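Local structure of putative membrane protein COG4129 (Clostridium difficile, 3KMI) at residues K15-E20 with E76-I81. The protein is of unestablished function but is probably a membrane exporter of aromatic acids, represented here by its C-terminal domain. Residues are numbered along the deposited sequence; the frame is centred on the assembly and turned at random. Where two conformers were deposited one is given.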
loop_
_atom_site.group_PDB
_atom_site.type_symbol
_atom_site.label_atom_id
_atom_site.label_comp_id
_atom_site.label_asym_id
_atom_site.label_seq_id
_atom_site.Cartn_x
_atom_site.Cartn_y
_atom_site.Cartn_z
ATOM N N LYS A 15 -20.413 -2.979 -9.412
ATOM C CA LYS A 15 -21.171 -2.172 -8.449
ATOM C C LYS A 15 -21.253 -2.842 -7.057
ATOM O O LYS A 15 -21.034 -2.196 -6.026
ATOM C CB LYS A 15 -22.589 -1.976 -8.986
ATOM C CG LYS A 15 -23.533 -1.276 -8.042
ATOM C CD LYS A 15 -23.255 0.220 -7.957
ATOM C CE LYS A 15 -24.490 0.994 -7.458
ATOM N NZ LYS A 15 -25.653 0.950 -8.417
ATOM N N LYS A 16 -21.577 -4.133 -7.041
ATOM C CA LYS A 16 -21.653 -4.874 -5.790
ATOM C C LYS A 16 -20.279 -4.966 -5.091
ATOM O O LYS A 16 -20.190 -4.830 -3.865
ATOM C CB LYS A 16 -22.279 -6.248 -6.027
ATOM C CG LYS A 16 -22.426 -7.103 -4.766
ATOM C CD LYS A 16 -23.408 -8.245 -4.949
ATOM C CE LYS A 16 -22.738 -9.502 -5.533
ATOM N NZ LYS A 16 -23.608 -10.730 -5.571
ATOM N N LEU A 17 -19.210 -5.223 -5.853
ATOM C CA LEU A 17 -17.854 -5.266 -5.277
ATOM C C LEU A 17 -17.464 -3.918 -4.643
ATOM O O LEU A 17 -16.938 -3.889 -3.537
ATOM C CB LEU A 17 -16.802 -5.634 -6.338
ATOM C CG LEU A 17 -16.812 -7.120 -6.714
ATOM C CD1 LEU A 17 -16.351 -7.306 -8.144
ATOM C CD2 LEU A 17 -15.935 -7.910 -5.743
ATOM N N GLN A 18 -17.726 -2.827 -5.347
ATOM C CA GLN A 18 -17.511 -1.503 -4.770
ATOM C C GLN A 18 -18.281 -1.295 -3.464
ATOM O O GLN A 18 -17.761 -0.728 -2.513
ATOM C CB GLN A 18 -17.849 -0.405 -5.767
ATOM C CG GLN A 18 -17.563 1.005 -5.218
ATOM C CD GLN A 18 -17.813 2.102 -6.235
ATOM O OE1 GLN A 18 -17.149 2.159 -7.276
ATOM N NE2 GLN A 18 -18.765 2.991 -5.938
ATOM N N GLU A 19 -19.542 -1.719 -3.455
ATOM C CA GLU A 19 -20.381 -1.583 -2.278
ATOM C C GLU A 19 -19.778 -2.400 -1.121
ATOM O O GLU A 19 -19.710 -1.914 -0.015
ATOM C CB GLU A 19 -21.817 -2.011 -2.602
ATOM C CG GLU A 19 -22.449 -1.152 -3.707
ATOM C CD GLU A 19 -23.833 -1.639 -4.197
ATOM O OE1 GLU A 19 -24.279 -2.743 -3.835
ATOM O OE2 GLU A 19 -24.465 -0.902 -4.976
ATOM N N GLU A 20 -19.296 -3.608 -1.388
ATOM C CA GLU A 20 -18.640 -4.399 -0.354
ATOM C C GLU A 20 -17.330 -3.826 0.160
ATOM O O GLU A 20 -17.036 -3.939 1.347
ATOM C CB GLU A 20 -18.525 -5.890 -0.757
ATOM C CG GLU A 20 -19.944 -6.490 -0.794
ATOM C CD GLU A 20 -20.007 -7.951 -1.183
ATOM O OE1 GLU A 20 -18.940 -8.581 -1.367
ATOM O OE2 GLU A 20 -21.145 -8.457 -1.329
ATOM N N GLU A 76 -9.122 -6.477 -15.350
ATOM C CA GLU A 76 -8.499 -5.217 -14.986
ATOM C C GLU A 76 -9.264 -4.466 -13.891
ATOM O O GLU A 76 -8.646 -3.826 -13.028
ATOM C CB GLU A 76 -8.227 -4.330 -16.219
ATOM C CG GLU A 76 -7.123 -4.913 -17.138
ATOM C CD GLU A 76 -6.798 -4.069 -18.392
ATOM O OE1 GLU A 76 -7.438 -3.018 -18.624
ATOM O OE2 GLU A 76 -5.892 -4.476 -19.161
ATOM N N HIS A 77 -10.592 -4.532 -13.907
ATOM C CA HIS A 77 -11.361 -3.920 -12.848
ATOM C C HIS A 77 -11.184 -4.700 -11.547
ATOM O O HIS A 77 -11.145 -4.095 -10.467
ATOM C CB HIS A 77 -12.853 -3.814 -13.228
ATOM C CG HIS A 77 -13.687 -3.167 -12.177
ATOM N ND1 HIS A 77 -14.258 -3.880 -11.135
ATOM C CD2 HIS A 77 -14.006 -1.866 -11.967
ATOM C CE1 HIS A 77 -14.891 -3.041 -10.330
ATOM N NE2 HIS A 77 -14.760 -1.816 -10.817
HETATM N N MSE A 78 -11.087 -6.025 -11.651
HETATM C CA MSE A 78 -10.899 -6.893 -10.488
HETATM C C MSE A 78 -9.553 -6.600 -9.842
HETATM O O MSE A 78 -9.417 -6.679 -8.625
HETATM C CB MSE A 78 -10.961 -8.373 -10.886
HETATM C CG MSE A 78 -12.328 -8.859 -11.317
HETATM SE SE MSE A 78 -13.769 -8.472 -10.062
HETATM C CE MSE A 78 -12.877 -8.968 -8.399
ATOM N N ASP A 79 -8.556 -6.264 -10.659
ATOM C CA ASP A 79 -7.237 -5.906 -10.089
ATOM C C ASP A 79 -7.323 -4.669 -9.180
ATOM O O ASP A 79 -6.650 -4.606 -8.159
ATOM C CB ASP A 79 -6.150 -5.762 -11.151
ATOM C CG ASP A 79 -5.746 -7.083 -11.747
ATOM O OD1 ASP A 79 -5.739 -8.116 -11.041
ATOM O OD2 ASP A 79 -5.407 -7.103 -12.926
ATOM N N ILE A 80 -8.136 -3.689 -9.561
ATOM C CA ILE A 80 -8.388 -2.517 -8.717
ATOM C C ILE A 80 -9.107 -2.912 -7.412
ATOM O O ILE A 80 -8.731 -2.479 -6.303
ATOM C CB ILE A 80 -9.230 -1.467 -9.451
ATOM C CG1 ILE A 80 -8.536 -1.032 -10.754
ATOM C CG2 ILE A 80 -9.499 -0.277 -8.553
ATOM C CD1 ILE A 80 -9.485 -0.195 -11.691
ATOM N N ILE A 81 -10.115 -3.754 -7.530
ATOM C CA ILE A 81 -10.820 -4.222 -6.320
ATOM C C ILE A 81 -9.876 -5.002 -5.381
ATOM O O ILE A 81 -9.908 -4.836 -4.155
ATOM C CB ILE A 81 -12.068 -5.039 -6.694
ATOM C CG1 ILE A 81 -13.030 -4.179 -7.535
ATOM C CG2 ILE A 81 -12.766 -5.639 -5.450
ATOM C CD1 ILE A 81 -13.703 -3.022 -6.753
#
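L17 meets M78 and I81 without any flat group between them: the nearest ring, the imidazole of H77, keeps its ND1 5.0 Å from L17 CD1, touching Q14 and A174. The contact is therefore one of branched and selenium-bearing chains, with no hydrogen bond across it. L17 CD2 lies 3.9 Å from I81 CG2 and also near M78 CE, while L17 CD1 faces the selenium-bearing end of M78, a selenomethionine. In the conformer given, that chain leaves its backbone at an angle to L17 but is folded at chi2 (-52°) and chi3 (-44°), which brings its end back across the leucine at roughly a right angle. Because M78 has two conformers, this crossing and the short approach of SE to CD1 are doubtful. On I81 both branches work: CG2 stands anti to the backbone N and meets the leucine methyl, whereas I81 CD1 sits 4.1 Å from L17 CB and 4.3 Å from Q18 N. The segment axes run nearly parallel (7°) but 10.9 Å apart, consistent with large side chains filling the gap. Within this all-helical bundle the contact joins helices 7-33 and 68-95; L17 also touches I52 of helix 41-61, H77 and I80 pack on helix 148-176, and D79 hydrogen-bonds Y60 of the second subunit.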